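Side-chain contacts in metallo-beta-lactamase FIM-1 (Pseudomonas aeruginosa, PDB 6V3Q), which probably catalyses the zinc-dependent hydrolysis of beta-lactam antibiotics, opening the ring to give a substituted beta-amino acid: residues Gly38-Lys43 with Ser47-Thr52; Trp76-His81 with Leu136-Pro141; His120-Ile123 with Ser129-Val132. All coordinates share one frame; numbering follows the deposited sequence.

Contact 1 (Gly38-Lys43 with Ser47-Thr52); sequences GLIVEK and SILVDT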
loop_
_atom_site.group_PDB
_atom_site.type_symbol
_atom_site.label_atom_id
_atom_site.label_comp_id
_atom_site.label_asym_id
_atom_site.label_seq_id
_atom_site.Cartn_x
_atom_site.Cartn_y
_atom_site.Cartn_z
ATOM N N GLY A 38 -8.644 -13.966 3.359
ATOM C CA GLY A 38 -9.735 -14.899 3.164
ATOM C C GLY A 38 -9.473 -16.152 3.972
ATOM O O GLY A 38 -8.456 -16.232 4.666
ATOM N N LEU A 39 -10.359 -17.139 3.902
ATOM C CA LEU A 39 -10.184 -18.366 4.662
ATOM C C LEU A 39 -10.258 -19.574 3.740
ATOM O O LEU A 39 -10.954 -19.560 2.722
ATOM C CB LEU A 39 -11.241 -18.520 5.767
ATOM C CG LEU A 39 -11.218 -17.586 6.980
ATOM C CD1 LEU A 39 -12.409 -17.873 7.885
ATOM C CD2 LEU A 39 -9.912 -17.716 7.755
ATOM N N ILE A 40 -9.515 -20.614 4.107
ATOM C CA ILE A 40 -9.704 -21.959 3.576
ATOM C C ILE A 40 -10.008 -22.860 4.764
ATOM O O ILE A 40 -9.197 -22.965 5.694
ATOM C CB ILE A 40 -8.478 -22.463 2.799
ATOM C CG1 ILE A 40 -8.142 -21.509 1.652
ATOM C CG2 ILE A 40 -8.738 -23.860 2.258
ATOM C CD1 ILE A 40 -6.774 -20.872 1.768
ATOM N N VAL A 41 -11.175 -23.497 4.741
ATOM C CA VAL A 41 -11.658 -24.307 5.852
ATOM C C VAL A 41 -11.738 -25.753 5.391
ATOM O O VAL A 41 -12.473 -26.069 4.446
ATOM C CB VAL A 41 -13.022 -23.823 6.367
ATOM C CG1 VAL A 41 -13.491 -24.710 7.513
ATOM C CG2 VAL A 41 -12.930 -22.377 6.811
ATOM N N GLU A 42 -10.991 -26.625 6.063
ATOM C CA GLU A 42 -11.007 -28.042 5.739
ATOM C C GLU A 42 -12.361 -28.659 6.075
ATOM O O GLU A 42 -13.009 -28.298 7.061
ATOM C CB GLU A 42 -9.898 -28.772 6.497
ATOM C CG GLU A 42 -8.508 -28.223 6.237
ATOM C CD GLU A 42 -7.450 -28.921 7.061
ATOM O OE1 GLU A 42 -7.693 -30.065 7.500
ATOM O OE2 GLU A 42 -6.378 -28.325 7.276
ATOM N N LYS A 43 -12.785 -29.607 5.240
ATOM C CA LYS A 43 -14.049 -30.320 5.442
ATOM C C LYS A 43 -13.870 -31.723 4.858
ATOM O O LYS A 43 -14.096 -31.950 3.666
ATOM C CB LYS A 43 -15.217 -29.583 4.804
ATOM C CG LYS A 43 -16.543 -30.328 4.839
ATOM C CD LYS A 43 -17.706 -29.361 4.673
ATOM C CE LYS A 43 -18.951 -30.044 4.133
ATOM N NZ LYS A 43 -19.034 -29.939 2.654
ATOM N N SER A 47 -12.133 -28.792 0.905
ATOM C CA SER A 47 -12.032 -27.559 1.672
ATOM C C SER A 47 -12.984 -26.509 1.115
ATOM O O SER A 47 -13.375 -26.547 -0.056
ATOM C CB SER A 47 -10.593 -27.030 1.684
ATOM O OG SER A 47 -10.099 -26.863 0.367
ATOM N N ILE A 48 -13.346 -25.562 1.977
ATOM C CA ILE A 48 -14.261 -24.476 1.644
ATOM C C ILE A 48 -13.461 -23.183 1.580
ATOM O O ILE A 48 -12.638 -22.913 2.463
ATOM C CB ILE A 48 -15.399 -24.365 2.673
ATOM C CG1 ILE A 48 -16.173 -25.683 2.753
ATOM C CG2 ILE A 48 -16.336 -23.217 2.319
ATOM C CD1 ILE A 48 -16.996 -25.831 4.012
ATOM N N LEU A 49 -13.698 -22.390 0.538
ATOM C CA LEU A 49 -13.007 -21.122 0.344
ATOM C C LEU A 49 -13.937 -19.979 0.731
ATOM O O LEU A 49 -15.066 -19.894 0.239
ATOM C CB LEU A 49 -12.544 -20.964 -1.103
ATOM C CG LEU A 49 -11.899 -19.619 -1.450
ATOM C CD1 LEU A 49 -10.612 -19.413 -0.665
ATOM C CD2 LEU A 49 -11.641 -19.494 -2.947
ATOM N N VAL A 50 -13.465 -19.114 1.616
ATOM C CA VAL A 50 -14.165 -17.884 1.954
ATOM C C VAL A 50 -13.401 -16.748 1.291
ATOM O O VAL A 50 -12.253 -16.469 1.656
ATOM C CB VAL A 50 -14.270 -17.691 3.472
ATOM C CG1 VAL A 50 -15.036 -16.420 3.797
ATOM C CG2 VAL A 50 -14.935 -18.899 4.111
ATOM N N ASP A 51 -14.029 -16.124 0.292
ATOM C CA ASP A 51 -13.473 -14.993 -0.446
ATOM C C ASP A 51 -12.306 -15.376 -1.350
ATOM O O ASP A 51 -11.457 -16.198 -0.987
ATOM C CB ASP A 51 -13.043 -13.883 0.514
ATOM C CG ASP A 51 -14.222 -13.155 1.115
ATOM O OD1 ASP A 51 -15.311 -13.191 0.507
ATOM O OD2 ASP A 51 -14.058 -12.533 2.182
ATOM N N THR A 52 -12.262 -14.768 -2.533
ATOM C CA THR A 52 -11.195 -14.987 -3.495
ATOM C C THR A 52 -10.027 -14.053 -3.192
ATOM O O THR A 52 -10.017 -13.340 -2.186
ATOM C CB THR A 52 -11.703 -14.759 -4.915
ATOM O OG1 THR A 52 -11.922 -13.358 -5.113
ATOM C CG2 THR A 52 -13.008 -15.487 -5.139
#
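Ile40 and Leu49 form a non-hydrogen-bonded pair of two antiparallel strands, and their side chains cross obliquely on the face turned to helix 56-68. Leu49 CD1 makes the touch, 4.0 Å from Ile40 CG1. With CG anti to the backbone N (chi1 176°) and chi2 near +64°, Leu49 CD1 also leans back over the neighbouring strand, to within 3.4 Å of Leu39 O. The second branch of Ile40, CG2, rests 3.7 Å from Ser47 CB, whose hydroxyl is hydrogen-bonded to Lys72 O. Ile62 of the helix packs on both Ile40 and Leu49.

The other face works differently. Leu39 and Val50 meet at their roots, CB to CB at 3.9 Å, and Phe161 of strand 159-161 lies against both. Val41 and Ile48 sit farther apart; Ile48 reaches along the sheet instead, its CD1 3.7 Å from Lys43 CD, while the lysine makes a cation-pi contact with Trp76. Leu136 packs on Val41 and Ile48.

Four backbone bonds fix this register, the shortest being Ile48 N to Val41 O at 2.7 Å. Just past the strand, Asp51 OD1 accepts from Thr80 N, next to the zinc ligand His81. The arrangement is a beta hairpin with one side facing helix 56-68 and the other facing the second sheet, as expected in the alpha-beta/beta-alpha sandwich of the metallo-beta-lactamases.

Contact 2 (Trp76-His81 with Leu136-Pro141); sequences WAVFTH and LVIFDP. With ZN (zinc ion), chain C.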
loop_
_atom_site.group_PDB
_atom_site.type_symbol
_atom_site.label_atom_id
_atom_site.label_comp_id
_atom_site.label_asym_id
_atom_site.label_seq_id
_atom_site.Cartn_x
_atom_site.Cartn_y
_atom_site.Cartn_z
ATOM N N TRP A 76 -16.107 -25.877 -2.558
ATOM C CA TRP A 76 -17.155 -24.891 -2.365
ATOM C C TRP A 76 -16.517 -23.550 -2.037
ATOM O O TRP A 76 -15.411 -23.490 -1.495
ATOM C CB TRP A 76 -18.122 -25.303 -1.248
ATOM C CG TRP A 76 -18.527 -26.741 -1.323
ATOM C CD1 TRP A 76 -19.605 -27.257 -1.980
ATOM C CD2 TRP A 76 -17.848 -27.854 -0.729
ATOM N NE1 TRP A 76 -19.642 -28.623 -1.829
ATOM C CE2 TRP A 76 -18.573 -29.014 -1.066
ATOM C CE3 TRP A 76 -16.697 -27.981 0.055
ATOM C CZ2 TRP A 76 -18.186 -30.285 -0.644
ATOM C CZ3 TRP A 76 -16.314 -29.245 0.474
ATOM C CH2 TRP A 76 -17.057 -30.379 0.122
ATOM N N ALA A 77 -17.227 -22.475 -2.368
ATOM C CA ALA A 77 -16.734 -21.133 -2.113
ATOM C C ALA A 77 -17.908 -20.214 -1.808
ATOM O O ALA A 77 -18.992 -20.347 -2.384
ATOM C CB ALA A 77 -15.928 -20.597 -3.298
ATOM N N VAL A 78 -17.682 -19.283 -0.884
ATOM C CA VAL A 78 -18.652 -18.254 -0.535
ATOM C C VAL A 78 -17.908 -16.929 -0.434
ATOM O O VAL A 78 -16.722 -16.883 -0.095
ATOM C CB VAL A 78 -19.393 -18.582 0.783
ATOM C CG1 VAL A 78 -18.417 -18.631 1.949
ATOM C CG2 VAL A 78 -20.516 -17.585 1.037
ATOM N N PHE A 79 -18.603 -15.847 -0.761
ATOM C CA PHE A 79 -18.014 -14.520 -0.784
ATOM C C PHE A 79 -18.864 -13.578 0.057
ATOM O O PHE A 79 -20.093 -13.688 0.094
ATOM C CB PHE A 79 -17.898 -14.009 -2.222
ATOM C CG PHE A 79 -17.615 -15.095 -3.221
ATOM C CD1 PHE A 79 -16.357 -15.671 -3.305
ATOM C CD2 PHE A 79 -18.612 -15.553 -4.066
ATOM C CE1 PHE A 79 -16.099 -16.677 -4.214
ATOM C CE2 PHE A 79 -18.358 -16.560 -4.982
ATOM C CZ PHE A 79 -17.099 -17.121 -5.055
ATOM N N THR A 80 -18.195 -12.642 0.730
ATOM C CA THR A 80 -18.853 -11.828 1.742
ATOM C C THR A 80 -19.494 -10.556 1.190
ATOM O O THR A 80 -20.431 -10.043 1.810
ATOM C CB THR A 80 -17.862 -11.473 2.857
ATOM O OG1 THR A 80 -16.731 -10.791 2.302
ATOM C CG2 THR A 80 -17.390 -12.741 3.555
ATOM N N HIS A 81 -19.027 -10.039 0.054
ATOM C CA HIS A 81 -19.730 -8.965 -0.646
ATOM C C HIS A 81 -19.126 -8.816 -2.036
ATOM O O HIS A 81 -18.124 -9.452 -2.371
ATOM C CB HIS A 81 -19.694 -7.639 0.124
ATOM C CG HIS A 81 -18.337 -7.014 0.211
ATOM N ND1 HIS A 81 -17.341 -7.500 1.031
ATOM C CD2 HIS A 81 -17.822 -5.921 -0.400
ATOM C CE1 HIS A 81 -16.267 -6.741 0.912
ATOM N NE2 HIS A 81 -16.531 -5.776 0.050
ATOM N N LEU A 136 -19.254 -23.980 8.630
ATOM C CA LEU A 136 -19.420 -22.534 8.595
ATOM C C LEU A 136 -20.863 -22.177 8.931
ATOM O O LEU A 136 -21.802 -22.854 8.504
ATOM C CB LEU A 136 -19.059 -21.956 7.220
ATOM C CG LEU A 136 -17.788 -22.288 6.438
ATOM C CD1 LEU A 136 -17.659 -21.357 5.230
ATOM C CD2 LEU A 136 -16.530 -22.221 7.286
ATOM N N VAL A 137 -21.038 -21.119 9.713
ATOM C CA VAL A 137 -22.324 -20.444 9.824
ATOM C C VAL A 137 -22.219 -19.149 9.036
ATOM O O VAL A 137 -21.416 -18.269 9.372
ATOM C CB VAL A 137 -22.721 -20.181 11.285
ATOM C CG1 VAL A 137 -23.975 -19.313 11.339
ATOM C CG2 VAL A 137 -22.965 -21.492 12.014
ATOM N N ILE A 138 -22.996 -19.047 7.965
ATOM C CA ILE A 138 -23.048 -17.837 7.158
ATOM C C ILE A 138 -24.190 -16.983 7.687
ATOM O O ILE A 138 -25.342 -17.430 7.728
ATOM C CB ILE A 138 -23.233 -18.164 5.670
ATOM C CG1 ILE A 138 -22.074 -19.036 5.172
ATOM C CG2 ILE A 138 -23.323 -16.882 4.858
ATOM C CD1 ILE A 138 -22.332 -19.703 3.845
ATOM N N PHE A 139 -23.872 -15.759 8.093
ATOM C CA PHE A 139 -24.797 -14.889 8.801
ATOM C C PHE A 139 -24.946 -13.573 8.051
ATOM O O PHE A 139 -23.963 -13.018 7.550
ATOM C CB PHE A 139 -24.301 -14.640 10.230
ATOM C CG PHE A 139 -25.198 -13.755 11.046
ATOM C CD1 PHE A 139 -26.435 -14.204 11.474
ATOM C CD2 PHE A 139 -24.795 -12.479 11.405
ATOM C CE1 PHE A 139 -27.264 -13.387 12.232
ATOM C CE2 PHE A 139 -25.617 -11.660 12.161
ATOM C CZ PHE A 139 -26.849 -12.118 12.576
ATOM N N ASP A 140 -26.185 -13.084 7.974
ATOM C CA ASP A 140 -26.497 -11.831 7.292
ATOM C C ASP A 140 -26.855 -10.771 8.324
ATOM O O ASP A 140 -27.965 -10.797 8.880
ATOM C CB ASP A 140 -27.652 -12.032 6.306
ATOM C CG ASP A 140 -28.032 -10.750 5.579
ATOM O OD1 ASP A 140 -27.223 -9.797 5.557
ATOM O OD2 ASP A 140 -29.151 -10.688 5.027
ATOM N N PRO A 141 -25.965 -9.825 8.620
ATOM C CA PRO A 141 -26.229 -8.836 9.671
ATOM C C PRO A 141 -26.888 -7.550 9.199
ATOM O O PRO A 141 -27.170 -6.686 10.036
ATOM C CB PRO A 141 -24.818 -8.550 10.195
ATOM C CG PRO A 141 -23.966 -8.650 8.973
ATOM C CD PRO A 141 -24.602 -9.694 8.076
HETATM ZN ZN ZN C . -15.546 -3.798 -0.090
#
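Val78 and Ile138 reach toward each other tip to tip, from strands that belong to different sheets. The methyls that meet are Val78 CG2 and Ile138 CD1, 4.0 Å apart. Val78 CG1 takes a second partner, Leu136 CD1, at the slightly longer distance of 4.3 Å. One valine thus presents its two branches to two residues of the facing segment. Its first torsion explains the split: CG2 is anti to the backbone N and CG1 lies between that N and the carbonyl carbon (chi1 63°). The contact is wholly apolar and buried, and the backbones stay well separated, with 8.9 Å between Val78 CA and Ile138 CA.

The next shell sets these side chains in place. Val152 packs on both Leu136 and Ile138, and Leu136 also touches Val50 of the adjoining strand. Backbone hydrogen bonds to Leu49 and Asp51 hold Val78 in its own sheet.

Three residues after Val78, past the end of the strand, the chain delivers His81, whose NE2 binds the zinc ion at 2.2 Å. His83 ND1 and His145 NE2 are the other histidine ligands. The His145 ring meets that of His81 edge to face, and the His83 ring is turned about 75° to it. Segment 76-81 thus runs from sheet-to-sheet packing at Val78 to His81 in the three-histidine zinc site at the sheet ends, as in the class B1 metallo-beta-lactamases.

Contact 3 (His120-Ile123 with Ser129-Val132); sequences HDLI and STSV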
loop_
_atom_site.group_PDB
_atom_site.type_symbol
_atom_site.label_atom_id
_atom_site.label_comp_id
_atom_site.label_asym_id
_atom_site.label_seq_id
_atom_site.Cartn_x
_atom_site.Cartn_y
_atom_site.Cartn_z
ATOM N N HIS A 120 -24.903 -19.641 -7.132
ATOM C CA HIS A 120 -26.075 -19.870 -6.300
ATOM C C HIS A 120 -26.298 -18.696 -5.358
ATOM O O HIS A 120 -25.341 -18.126 -4.821
ATOM C CB HIS A 120 -25.930 -21.159 -5.480
ATOM C CG HIS A 120 -25.870 -22.403 -6.311
ATOM N ND1 HIS A 120 -24.713 -23.132 -6.479
ATOM C CD2 HIS A 120 -26.827 -23.049 -7.017
ATOM C CE1 HIS A 120 -24.959 -24.174 -7.253
ATOM N NE2 HIS A 120 -26.235 -24.146 -7.595
ATOM N N ASP A 121 -27.567 -18.339 -5.167
ATOM C CA ASP A 121 -27.941 -17.388 -4.131
ATOM C C ASP A 121 -28.084 -18.118 -2.805
ATOM O O ASP A 121 -28.699 -19.187 -2.741
ATOM C CB ASP A 121 -29.253 -16.685 -4.484
ATOM C CG ASP A 121 -29.148 -15.842 -5.733
ATOM O OD1 ASP A 121 -28.033 -15.735 -6.283
ATOM O OD2 ASP A 121 -30.181 -15.287 -6.164
ATOM N N LEU A 122 -27.509 -17.548 -1.751
ATOM C CA LEU A 122 -27.704 -18.100 -0.420
ATOM C C LEU A 122 -29.157 -17.931 0.010
ATOM O O LEU A 122 -29.818 -16.945 -0.326
ATOM C CB LEU A 122 -26.767 -17.422 0.580
ATOM C CG LEU A 122 -25.273 -17.734 0.444
ATOM C CD1 LEU A 122 -24.433 -16.736 1.223
ATOM C CD2 LEU A 122 -24.984 -19.150 0.912
ATOM N N ILE A 123 -29.659 -18.916 0.748
ATOM C CA ILE A 123 -31.026 -18.900 1.256
ATOM C C ILE A 123 -30.944 -18.860 2.775
ATOM O O ILE A 123 -30.595 -19.861 3.413
ATOM C CB ILE A 123 -31.844 -20.106 0.770
ATOM C CG1 ILE A 123 -31.923 -20.112 -0.759
ATOM C CG2 ILE A 123 -33.241 -20.082 1.372
ATOM C CD1 ILE A 123 -32.932 -21.088 -1.323
ATOM N N SER A 129 -29.364 -16.858 9.136
ATOM C CA SER A 129 -28.235 -17.771 9.059
ATOM C C SER A 129 -28.536 -18.861 8.039
ATOM O O SER A 129 -29.679 -19.057 7.620
ATOM C CB SER A 129 -27.921 -18.391 10.428
ATOM O OG SER A 129 -29.081 -18.973 11.000
ATOM N N THR A 130 -27.483 -19.562 7.633
ATOM C CA THR A 130 -27.602 -20.741 6.789
ATOM C C THR A 130 -26.409 -21.643 7.063
ATOM O O THR A 130 -25.275 -21.167 7.152
ATOM C CB THR A 130 -27.668 -20.384 5.296
ATOM O OG1 THR A 130 -27.454 -21.566 4.513
ATOM C CG2 THR A 130 -26.611 -19.355 4.934
ATOM N N SER A 131 -26.677 -22.939 7.227
ATOM C CA SER A 131 -25.636 -23.939 7.414
ATOM C C SER A 131 -25.331 -24.699 6.128
ATOM O O SER A 131 -24.873 -25.846 6.188
ATOM C CB SER A 131 -26.029 -24.915 8.524
ATOM O OG SER A 131 -25.951 -24.298 9.796
ATOM N N VAL A 132 -25.564 -24.076 4.969
ATOM C CA VAL A 132 -25.348 -24.742 3.686
ATOM C C VAL A 132 -23.893 -25.164 3.523
ATOM O O VAL A 132 -23.590 -26.117 2.793
ATOM C CB VAL A 132 -25.809 -23.824 2.534
ATOM C CG1 VAL A 132 -24.977 -22.552 2.495
ATOM C CG2 VAL A 132 -25.750 -24.557 1.201
#
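Thr130 meets Ile123 where edge strands of the two sheets of the metallo-beta-lactamase sandwich come together, and it begins an ST turn that carries the chain on to Val132. Just before it, Ser129 starts the segment with its backbone N hydrogen-bonded to Asp125 OD2, a residue of the intervening loop.

At Thr130 the side chain is turned toward the facing segment, and its CB lies 3.5 Å from Ile123 O. Thr130 CG2 lies 4.3 Å from Leu122 CD2. The hydroxyl is used within its own segment: OG1 lies anti to the backbone N (chi1 166°), beside the carbonyl carbon, and there accepts the backbone N-H of Val132 at 3.2 Å, with an angle of 151° at the hydrogen. That bond closes the ST turn and bends the chain after the short strand, past Ser131.

Val132 then returns to the facing segment. Although largely open to solvent, it packs beside Tyr101 and Ile138, residues on which Leu122 also rests, one from each sheet. Across the contact the leucine and valine side chains stand at about a right angle, with Val132 CG1 3.8 Å from Leu122 CD2.

How the contacts relate
From the N terminus, contact 1 comes first and closes only the tight turn of a hairpin; contacts 2 and 3 both come after it. Contact 2 opens at strand 74-78 and closes at 136-141, enclosing a loop of 54 residues in which contact 3 is nested. No two of them cross. Contacts 1 and 2 share a sheet: strands 46-50 and 74-78 lie side by side, with a probable hydrogen bond from Asp51 N to Val78 O. Contacts 2 and 3 touch at Leu122 CD1, which packs against both Val78 CG2 and Ile138 CG2, and through a probable hydrogen bond from Thr130 N to Ile138 O. Together they run from the hairpin, through the core between the sheets, to the edge strands.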